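Local coordinates for Non-sulfated chondroitin lyase E66 (PDB 3VSN), which cleaves non-sulfated chondroitin as a lyase of the baculovirus occlusion-derived virion envelope and is essential for oral infectivity of the virus, at residues V53-R58 against C89-N94; V81-I86 against W137-I142; S43-Q48 against F262-Y267. One frame throughout, in Å; residues are numbered along the deposited sequence.

Interaction 1 of 3, residues V53-R58 against C89-N94; sequences VVNPNR and CVRYNN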
loop_
_atom_site.group_PDB
_atom_site.type_symbol
_atom_site.label_atom_id
_atom_site.label_comp_id
_atom_site.label_asym_id
_atom_site.label_seq_id
_atom_site.Cartn_x
_atom_site.Cartn_y
_atom_site.Cartn_z
ATOM N N VAL A 53 5.056 -19.911 -5.766
ATOM C CA VAL A 53 5.089 -20.221 -7.192
ATOM C C VAL A 53 3.702 -20.738 -7.580
ATOM O O VAL A 53 3.286 -21.824 -7.156
ATOM C CB VAL A 53 6.189 -21.257 -7.543
ATOM C CG1 VAL A 53 6.050 -21.741 -8.978
ATOM C CG2 VAL A 53 7.575 -20.668 -7.320
ATOM N N VAL A 54 2.988 -19.944 -8.373
ATOM C CA VAL A 54 1.595 -20.238 -8.717
ATOM C C VAL A 54 1.503 -21.181 -9.905
ATOM O O VAL A 54 2.229 -21.019 -10.887
ATOM C CB VAL A 54 0.801 -18.954 -9.051
ATOM C CG1 VAL A 54 -0.686 -19.257 -9.214
ATOM C CG2 VAL A 54 1.005 -17.899 -7.976
ATOM N N ASN A 55 0.597 -22.154 -9.804
ATOM C CA ASN A 55 0.269 -23.063 -10.903
ATOM C C ASN A 55 1.518 -23.635 -11.599
ATOM O O ASN A 55 1.693 -23.465 -12.806
ATOM C CB ASN A 55 -0.669 -22.359 -11.903
ATOM C CG ASN A 55 -1.285 -23.312 -12.915
ATOM O OD1 ASN A 55 -1.523 -24.487 -12.625
ATOM N ND2 ASN A 55 -1.550 -22.805 -14.114
ATOM N N PRO A 56 2.399 -24.308 -10.834
ATOM C CA PRO A 56 3.623 -24.804 -11.454
ATOM C C PRO A 56 3.356 -25.953 -12.421
ATOM O O PRO A 56 2.402 -26.714 -12.238
ATOM C CB PRO A 56 4.443 -25.294 -10.261
ATOM C CG PRO A 56 3.428 -25.676 -9.242
ATOM C CD PRO A 56 2.307 -24.689 -9.410
ATOM N N ASN A 57 4.187 -26.059 -13.451
ATOM C CA ASN A 57 4.151 -27.215 -14.338
ATOM C C ASN A 57 5.552 -27.747 -14.644
ATOM O O ASN A 57 5.756 -28.457 -15.625
ATOM C CB ASN A 57 3.355 -26.915 -15.618
ATOM C CG ASN A 57 4.038 -25.902 -16.518
ATOM O OD1 ASN A 57 4.835 -25.079 -16.066
ATOM N ND2 ASN A 57 3.719 -25.957 -17.807
ATOM N N ARG A 58 6.506 -27.410 -13.776
ATOM C CA ARG A 58 7.883 -27.879 -13.896
ATOM C C ARG A 58 7.944 -29.408 -13.840
ATOM O O ARG A 58 7.230 -30.036 -13.050
ATOM C CB ARG A 58 8.752 -27.261 -12.795
ATOM C CG ARG A 58 10.235 -27.198 -13.127
ATOM C CD ARG A 58 11.059 -26.706 -11.949
ATOM N NE ARG A 58 11.181 -25.251 -11.893
ATOM C CZ ARG A 58 12.217 -24.562 -12.365
ATOM N NH1 ARG A 58 13.235 -25.187 -12.946
ATOM N NH2 ARG A 58 12.236 -23.240 -12.259
ATOM N N CYS A 89 0.913 -28.801 -4.414
ATOM C CA CYS A 89 -0.078 -29.154 -3.392
ATOM C C CYS A 89 -1.394 -28.432 -3.634
ATOM O O CYS A 89 -2.465 -29.035 -3.547
ATOM C CB CYS A 89 0.427 -28.824 -1.987
ATOM S SG CYS A 89 1.726 -29.921 -1.392
ATOM N N VAL A 90 -1.305 -27.140 -3.942
ATOM C CA VAL A 90 -2.487 -26.318 -4.212
ATOM C C VAL A 90 -3.223 -26.828 -5.459
ATOM O O VAL A 90 -4.454 -26.921 -5.464
ATOM C CB VAL A 90 -2.121 -24.816 -4.330
ATOM C CG1 VAL A 90 -3.346 -23.968 -4.658
ATOM C CG2 VAL A 90 -1.472 -24.323 -3.040
ATOM N N ARG A 91 -2.462 -27.180 -6.495
ATOM C CA ARG A 91 -3.015 -27.780 -7.717
ATOM C C ARG A 91 -3.712 -29.109 -7.432
ATOM O O ARG A 91 -4.816 -29.359 -7.922
ATOM C CB ARG A 91 -1.925 -27.993 -8.772
ATOM C CG ARG A 91 -1.355 -26.719 -9.378
ATOM C CD ARG A 91 -0.594 -27.018 -10.661
ATOM N NE ARG A 91 -1.482 -27.545 -11.696
ATOM C CZ ARG A 91 -1.091 -27.975 -12.892
ATOM N NH1 ARG A 91 0.193 -27.952 -13.235
ATOM N NH2 ARG A 91 -1.991 -28.436 -13.750
ATOM N N TYR A 92 -3.059 -29.960 -6.644
ATOM C CA TYR A 92 -3.621 -31.255 -6.261
ATOM C C TYR A 92 -4.957 -31.094 -5.530
ATOM O O TYR A 92 -5.881 -31.896 -5.703
ATOM C CB TYR A 92 -2.633 -32.014 -5.367
ATOM C CG TYR A 92 -3.127 -33.382 -4.960
ATOM C CD1 TYR A 92 -2.934 -34.484 -5.790
ATOM C CD2 TYR A 92 -3.802 -33.572 -3.753
ATOM C CE1 TYR A 92 -3.388 -35.740 -5.425
ATOM C CE2 TYR A 92 -4.267 -34.825 -3.383
ATOM C CZ TYR A 92 -4.056 -35.903 -4.225
ATOM O OH TYR A 92 -4.512 -37.147 -3.863
ATOM N N ASN A 93 -5.040 -30.046 -4.718
ATOM C CA ASN A 93 -6.176 -29.802 -3.842
ATOM C C ASN A 93 -7.299 -28.986 -4.501
ATOM O O ASN A 93 -8.407 -28.897 -3.962
ATOM C CB ASN A 93 -5.673 -29.119 -2.564
ATOM C CG ASN A 93 -6.767 -28.888 -1.542
ATOM O OD1 ASN A 93 -7.190 -27.748 -1.327
ATOM N ND2 ASN A 93 -7.222 -29.958 -0.896
ATOM N N ASN A 94 -7.018 -28.411 -5.670
ATOM C CA ASN A 94 -7.947 -27.486 -6.326
ATOM C C ASN A 94 -8.914 -28.179 -7.286
ATOM O O ASN A 94 -8.507 -28.708 -8.324
ATOM C CB ASN A 94 -7.174 -26.363 -7.035
ATOM C CG ASN A 94 -8.085 -25.302 -7.633
ATOM O OD1 ASN A 94 -9.214 -25.103 -7.187
ATOM N ND2 ASN A 94 -7.589 -24.614 -8.651
#
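The aliphatic part of R91 runs alongside the ring of P56 at its CD corner, CD of R91 3.9 Å from CD of P56, and the two side chains pass each other in opposite directions. Beyond this overlap the arginine bends, with chi3 at 64° instead of extended, and the turn carries the guanidinium to the main chain of the loop. There NH1 of R91 donates to O of P56 at 2.7 Å, with an N-H...O angle of 151°; the oxygen sits at the edge of the guanidinium, close to its plane. In the alpha/alpha toroid this ties the last turn of helix 75-93 to the connection leaving helix 29-48. N55 comes in from another direction. Its OD1 stands over one face of the guanidinium, off-centre, 3.2 Å from NE of R91, with the amide plane turned 77° from the guanidinium plane. That approach is too poorly angled for a hydrogen bond, and NE instead forms a salt bridge with D97 OD2. The contact of N55 is thus that of a carbonyl oxygen above a cationic plane, probably favourable electrostatically. P56 is itself buried and also packs on T84 and Y88 of the same helix, while CB of N57 borders NH1 of R91 at 4.1 Å.

Interaction 2 of 3, residues V81-I86 against W137-I142; sequences VCHTLI and WYHFTI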
loop_
_atom_site.group_PDB
_atom_site.type_symbol
_atom_site.label_atom_id
_atom_site.label_comp_id
_atom_site.label_asym_id
_atom_site.label_seq_id
_atom_site.Cartn_x
_atom_site.Cartn_y
_atom_site.Cartn_z
ATOM N N VAL A 81 12.523 -25.316 -5.288
ATOM C CA VAL A 81 11.966 -26.663 -5.102
ATOM C C VAL A 81 10.835 -26.626 -4.069
ATOM O O VAL A 81 9.741 -27.137 -4.315
ATOM C CB VAL A 81 13.039 -27.687 -4.663
ATOM C CG1 VAL A 81 12.397 -28.992 -4.209
ATOM C CG2 VAL A 81 14.023 -27.953 -5.792
ATOM N N CYS A 82 11.116 -26.011 -2.923
ATOM C CA CYS A 82 10.138 -25.860 -1.847
ATOM C C CYS A 82 8.847 -25.168 -2.303
ATOM O O CYS A 82 7.751 -25.699 -2.097
ATOM C CB CYS A 82 10.767 -25.126 -0.661
ATOM S SG CYS A 82 11.924 -26.134 0.295
ATOM N N HIS A 83 8.978 -23.999 -2.934
ATOM C CA HIS A 83 7.810 -23.260 -3.436
ATOM C C HIS A 83 7.045 -24.010 -4.491
ATOM O O HIS A 83 5.817 -23.984 -4.506
ATOM C CB HIS A 83 8.210 -21.886 -3.967
ATOM C CG HIS A 83 8.563 -20.891 -2.888
ATOM N ND1 HIS A 83 7.736 -20.608 -1.865
ATOM C CD2 HIS A 83 9.689 -20.089 -2.719
ATOM C CE1 HIS A 83 8.304 -19.682 -1.074
ATOM N NE2 HIS A 83 9.501 -19.366 -1.598
ATOM N N THR A 84 7.765 -24.685 -5.383
ATOM C CA THR A 84 7.145 -25.444 -6.464
ATOM C C THR A 84 6.340 -26.639 -5.932
ATOM O O THR A 84 5.248 -26.920 -6.433
ATOM C CB THR A 84 8.195 -25.873 -7.512
ATOM O OG1 THR A 84 8.919 -24.716 -7.950
ATOM C CG2 THR A 84 7.540 -26.524 -8.716
ATOM N N LEU A 85 6.869 -27.318 -4.912
ATOM C CA LEU A 85 6.138 -28.393 -4.234
ATOM C C LEU A 85 4.840 -27.894 -3.599
ATOM O O LEU A 85 3.793 -28.532 -3.735
ATOM C CB LEU A 85 7.011 -29.075 -3.172
ATOM C CG LEU A 85 8.061 -30.086 -3.637
ATOM C CD1 LEU A 85 8.921 -30.514 -2.460
ATOM C CD2 LEU A 85 7.409 -31.293 -4.298
ATOM N N ILE A 86 4.917 -26.758 -2.906
ATOM C CA ILE A 86 3.729 -26.138 -2.312
ATOM C C ILE A 86 2.722 -25.766 -3.405
ATOM O O ILE A 86 1.526 -26.029 -3.265
ATOM C CB ILE A 86 4.086 -24.921 -1.425
ATOM C CG1 ILE A 86 4.876 -25.380 -0.191
ATOM C CG2 ILE A 86 2.825 -24.164 -1.003
ATOM C CD1 ILE A 86 5.609 -24.268 0.535
ATOM N N TRP A 137 20.095 -19.539 5.727
ATOM C CA TRP A 137 19.242 -20.392 6.549
ATOM C C TRP A 137 17.778 -20.303 6.195
ATOM O O TRP A 137 16.997 -21.185 6.565
ATOM C CB TRP A 137 19.435 -20.027 8.017
ATOM C CG TRP A 137 19.066 -18.589 8.305
ATOM C CD1 TRP A 137 19.910 -17.479 8.323
ATOM C CD2 TRP A 137 17.727 -18.054 8.584
ATOM N NE1 TRP A 137 19.207 -16.333 8.604
ATOM C CE2 TRP A 137 17.893 -16.605 8.769
ATOM C CE3 TRP A 137 16.459 -18.609 8.711
ATOM C CZ2 TRP A 137 16.821 -15.775 9.065
ATOM C CZ3 TRP A 137 15.385 -17.761 9.001
ATOM C CH2 TRP A 137 15.564 -16.378 9.175
ATOM N N TYR A 138 17.399 -19.237 5.485
ATOM C CA TYR A 138 15.990 -18.861 5.275
ATOM C C TYR A 138 15.063 -20.005 4.867
ATOM O O TYR A 138 14.085 -20.292 5.559
ATOM C CB TYR A 138 15.873 -17.707 4.268
ATOM C CG TYR A 138 14.493 -17.069 4.205
ATOM C CD1 TYR A 138 14.094 -16.133 5.159
ATOM C CD2 TYR A 138 13.593 -17.396 3.187
ATOM C CE1 TYR A 138 12.841 -15.540 5.107
ATOM C CE2 TYR A 138 12.333 -16.808 3.126
ATOM C CZ TYR A 138 11.964 -15.881 4.089
ATOM O OH TYR A 138 10.721 -15.288 4.045
ATOM N N HIS A 139 15.370 -20.648 3.747
ATOM C CA HIS A 139 14.484 -21.662 3.179
ATOM C C HIS A 139 14.385 -22.929 3.985
ATOM O O HIS A 139 13.436 -23.697 3.821
ATOM C CB HIS A 139 14.848 -21.936 1.726
ATOM C CG HIS A 139 14.474 -20.810 0.795
ATOM N ND1 HIS A 139 15.381 -20.128 0.076
ATOM C CD2 HIS A 139 13.233 -20.248 0.500
ATOM C CE1 HIS A 139 14.755 -19.184 -0.652
ATOM N NE2 HIS A 139 13.440 -19.257 -0.389
ATOM N N PHE A 140 15.342 -23.145 4.883
ATOM C CA PHE A 140 15.308 -24.304 5.773
ATOM C C PHE A 140 14.369 -24.088 6.960
ATOM O O PHE A 140 13.683 -25.017 7.392
ATOM C CB PHE A 140 16.722 -24.662 6.251
ATOM C CG PHE A 140 17.671 -24.981 5.130
ATOM C CD1 PHE A 140 17.626 -26.218 4.494
ATOM C CD2 PHE A 140 18.600 -24.039 4.698
ATOM C CE1 PHE A 140 18.495 -26.512 3.450
ATOM C CE2 PHE A 140 19.471 -24.327 3.659
ATOM C CZ PHE A 140 19.418 -25.564 3.033
ATOM N N THR A 141 14.338 -22.859 7.471
ATOM C CA THR A 141 13.536 -22.497 8.638
ATOM C C THR A 141 12.120 -22.039 8.263
ATOM O O THR A 141 11.149 -22.341 8.968
ATOM C CB THR A 141 14.243 -21.382 9.442
ATOM O OG1 THR A 141 15.458 -21.895 9.998
ATOM C CG2 THR A 141 13.368 -20.858 10.560
ATOM N N ILE A 142 12.014 -21.312 7.153
ATOM C CA ILE A 142 10.759 -20.663 6.768
ATOM C C ILE A 142 9.974 -21.501 5.764
ATOM O O ILE A 142 8.873 -21.962 6.066
ATOM C CB ILE A 142 10.998 -19.225 6.229
ATOM C CG1 ILE A 142 11.750 -18.364 7.261
ATOM C CG2 ILE A 142 9.689 -18.559 5.808
ATOM C CD1 ILE A 142 11.088 -18.259 8.625
#
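H83 and H139 adopt nearly the same first torsion, chi1 -73° and -72°, each with CG opposite its own carbonyl carbon, and this swings both imidazoles into the gap between their helices. The helices are 75-93 and 138-154 of the alpha/alpha toroid. NE2 of H83 comes to 4.1 Å from NE2 of H139, the nearest approach between the two segments. The ring planes stand 89° apart with centroids 5.9 Å from each other, and no hydrogen bond joins the two nitrogens. If both rings were protonated, their charges would probably disfavour each other. C82, one residue before H83, also faces the second helix, where its side chain packs on T143 and V147, and H83 itself touches T143. The contact lies at the start of the second helix, and both histidines are partly exposed. It is not remote from catalysis: the side chain of H139 is about 10 Å from that of N191, a proton acceptor of the active site. Within the second segment Y138 lies against the H139 ring, its CD2 3.9 Å above one face and toward the rim, and the Y138 ring in turn has I142 CG1 3.7 Å above one of its own faces.

Interaction 3 of 3, residues S43-Q48 against F262-Y267; sequences SYSFSQ and FAYYTY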
loop_
_atom_site.group_PDB
_atom_site.type_symbol
_atom_site.label_atom_id
_atom_site.label_comp_id
_atom_site.label_asym_id
_atom_site.label_seq_id
_atom_site.Cartn_x
_atom_site.Cartn_y
_atom_site.Cartn_z
ATOM N N SER A 43 -6.666 -22.724 -1.455
ATOM C CA SER A 43 -6.597 -21.847 -2.626
ATOM C C SER A 43 -6.687 -20.376 -2.220
ATOM O O SER A 43 -5.887 -19.554 -2.661
ATOM C CB SER A 43 -7.679 -22.203 -3.649
ATOM O OG SER A 43 -7.318 -23.374 -4.359
ATOM N N TYR A 44 -7.647 -20.064 -1.354
ATOM C CA TYR A 44 -7.810 -18.713 -0.824
ATOM C C TYR A 44 -6.572 -18.234 -0.061
ATOM O O TYR A 44 -6.086 -17.121 -0.287
ATOM C CB TYR A 44 -9.052 -18.655 0.068
ATOM C CG TYR A 44 -9.253 -17.336 0.769
ATOM C CD1 TYR A 44 -9.758 -16.234 0.086
ATOM C CD2 TYR A 44 -8.944 -17.194 2.123
ATOM C CE1 TYR A 44 -9.943 -15.025 0.729
ATOM C CE2 TYR A 44 -9.127 -15.988 2.772
ATOM C CZ TYR A 44 -9.630 -14.912 2.071
ATOM O OH TYR A 44 -9.810 -13.716 2.717
ATOM N N SER A 45 -6.066 -19.079 0.836
ATOM C CA SER A 45 -4.881 -18.757 1.633
ATOM C C SER A 45 -3.660 -18.507 0.749
ATOM O O SER A 45 -2.916 -17.550 0.960
ATOM C CB SER A 45 -4.585 -19.881 2.628
ATOM O OG SER A 45 -3.458 -19.563 3.423
ATOM N N PHE A 46 -3.479 -19.375 -0.242
ATOM C CA PHE A 46 -2.394 -19.272 -1.211
ATOM C C PHE A 46 -2.461 -17.947 -1.978
ATOM O O PHE A 46 -1.429 -17.343 -2.267
ATOM C CB PHE A 46 -2.477 -20.458 -2.173
ATOM C CG PHE A 46 -1.218 -20.721 -2.953
ATOM C CD1 PHE A 46 -0.004 -20.966 -2.306
ATOM C CD2 PHE A 46 -1.257 -20.782 -4.341
ATOM C CE1 PHE A 46 1.145 -21.237 -3.036
ATOM C CE2 PHE A 46 -0.112 -21.055 -5.076
ATOM C CZ PHE A 46 1.091 -21.282 -4.422
ATOM N N SER A 47 -3.676 -17.489 -2.281
ATOM C CA SER A 47 -3.869 -16.205 -2.975
ATOM C C SER A 47 -3.416 -15.003 -2.135
ATOM O O SER A 47 -3.160 -13.928 -2.676
ATOM C CB SER A 47 -5.323 -16.036 -3.453
ATOM O OG SER A 47 -6.194 -15.638 -2.404
ATOM N N GLN A 48 -3.300 -15.201 -0.822
ATOM C CA GLN A 48 -2.833 -14.164 0.098
ATOM C C GLN A 48 -1.328 -14.218 0.346
ATOM O O GLN A 48 -0.739 -13.235 0.796
ATOM C CB GLN A 48 -3.547 -14.278 1.446
ATOM C CG GLN A 48 -5.045 -14.029 1.402
ATOM C CD GLN A 48 -5.669 -14.062 2.783
ATOM O OE1 GLN A 48 -5.135 -14.684 3.707
ATOM N NE2 GLN A 48 -6.804 -13.389 2.936
ATOM N N PHE A 262 -2.284 -14.930 9.342
ATOM C CA PHE A 262 -3.227 -14.430 10.347
ATOM C C PHE A 262 -4.457 -15.319 10.498
ATOM O O PHE A 262 -4.895 -15.581 11.618
ATOM C CB PHE A 262 -3.647 -12.976 10.077
ATOM C CG PHE A 262 -2.502 -11.990 10.069
ATOM C CD1 PHE A 262 -1.300 -12.264 10.720
ATOM C CD2 PHE A 262 -2.647 -10.762 9.429
ATOM C CE1 PHE A 262 -0.259 -11.348 10.704
ATOM C CE2 PHE A 262 -1.610 -9.841 9.418
ATOM C CZ PHE A 262 -0.416 -10.133 10.054
ATOM N N ALA A 263 -4.992 -15.790 9.370
ATOM C CA ALA A 263 -6.151 -16.691 9.361
ATOM C C ALA A 263 -5.888 -17.990 10.132
ATOM O O ALA A 263 -6.800 -18.536 10.759
ATOM C CB ALA A 263 -6.578 -16.998 7.933
ATOM N N TYR A 264 -4.648 -18.475 10.078
ATOM C CA TYR A 264 -4.249 -19.689 10.799
ATOM C C TYR A 264 -4.266 -19.472 12.311
ATOM O O TYR A 264 -4.854 -20.268 13.047
ATOM C CB TYR A 264 -2.867 -20.170 10.342
ATOM C CG TYR A 264 -2.834 -20.632 8.905
ATOM C CD1 TYR A 264 -3.048 -21.969 8.578
ATOM C CD2 TYR A 264 -2.599 -19.727 7.868
ATOM C CE1 TYR A 264 -3.022 -22.396 7.259
ATOM C CE2 TYR A 264 -2.574 -20.145 6.545
ATOM C CZ TYR A 264 -2.787 -21.478 6.247
ATOM O OH TYR A 264 -2.763 -21.895 4.935
ATOM N N TYR A 265 -3.633 -18.392 12.763
ATOM C CA TYR A 265 -3.589 -18.061 14.190
ATOM C C TYR A 265 -4.968 -17.781 14.781
ATOM O O TYR A 265 -5.249 -18.155 15.925
ATOM C CB TYR A 265 -2.631 -16.899 14.456
ATOM C CG TYR A 265 -1.184 -17.264 14.225
ATOM C CD1 TYR A 265 -0.552 -18.227 15.017
ATOM C CD2 TYR A 265 -0.444 -16.658 13.211
ATOM C CE1 TYR A 265 0.773 -18.575 14.802
ATOM C CE2 TYR A 265 0.883 -16.994 12.992
ATOM C CZ TYR A 265 1.484 -17.953 13.791
ATOM O OH TYR A 265 2.800 -18.291 13.574
ATOM N N THR A 266 -5.826 -17.135 13.993
ATOM C CA THR A 266 -7.214 -16.905 14.385
ATOM C C THR A 266 -7.968 -18.236 14.512
ATOM O O THR A 266 -8.746 -18.423 15.454
ATOM C CB THR A 266 -7.916 -15.926 13.419
ATOM O OG1 THR A 266 -7.288 -14.641 13.522
ATOM C CG2 THR A 266 -9.398 -15.773 13.757
ATOM N N TYR A 267 -7.721 -19.160 13.584
ATOM C CA TYR A 267 -8.304 -20.497 13.673
ATOM C C TYR A 267 -7.776 -21.245 14.899
ATOM O O TYR A 267 -8.561 -21.795 15.677
ATOM C CB TYR A 267 -8.053 -21.327 12.405
ATOM C CG TYR A 267 -8.708 -22.692 12.484
ATOM C CD1 TYR A 267 -8.096 -23.744 13.171
ATOM C CD2 TYR A 267 -9.954 -22.924 11.909
ATOM C CE1 TYR A 267 -8.703 -24.983 13.276
ATOM C CE2 TYR A 267 -10.566 -24.166 12.005
ATOM C CZ TYR A 267 -9.933 -25.190 12.688
ATOM O OH TYR A 267 -10.527 -26.424 12.787
HETATM O O HOH W 1 -4.845 -14.303 6.672
#
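Two helical segments face each other here with S45 and A263 as the closest pair of residues, their CA atoms 8.1 Å apart, a spacing bridged by side chains and by a water that also reaches the main chain. One is the end of helix 29-48, the other the first turns of helix 262-269, so the contact brings together early and late helices of the alpha/alpha toroid. S45 points toward the other helix: OG is anti to the backbone N (chi1 -179°) and meets OH of Y264 at 2.9 Å in a hydrogen bond. The serine oxygen approaches the tyrosine ring at its edge, near the ring plane, and lies 3.3 Å from CE2 of Y264. W37 meets the Y264 ring edge-to-face and V197 also packs on Y264; both S45 and Y264 are buried. Alongside runs a second, wetter link. Q48 reaches across with its amide, whose NE2 is bonded to N311 O, leaving the oxygen to receive a proton from the bridging water, 3.0 Å from Q48 OE1. The same water accepts from the main-chain amide in the first turn of helix 262-269, standing 3.1 Å from N of A263.

Overall arrangement
All three contacts lie on the same side of the chain's centre, with 15 to 18 Å between their centres. Interactions 1 and 2 share helix 75-93, one at its last turn and the other further back; they touch where P56 and V53 pack on T84 and H83. F46, beside S45 of interaction 3, joins all three by packing against V90 and I86. The chemistry differs with burial. Interaction 3 is the buried one, with neutral hydroxyls and a water between helices far apart in sequence. Interaction 1, partly buried, uses a charged arginine on a loop carbonyl, whereas interaction 2 is a surface meeting of two imidazoles without a bond.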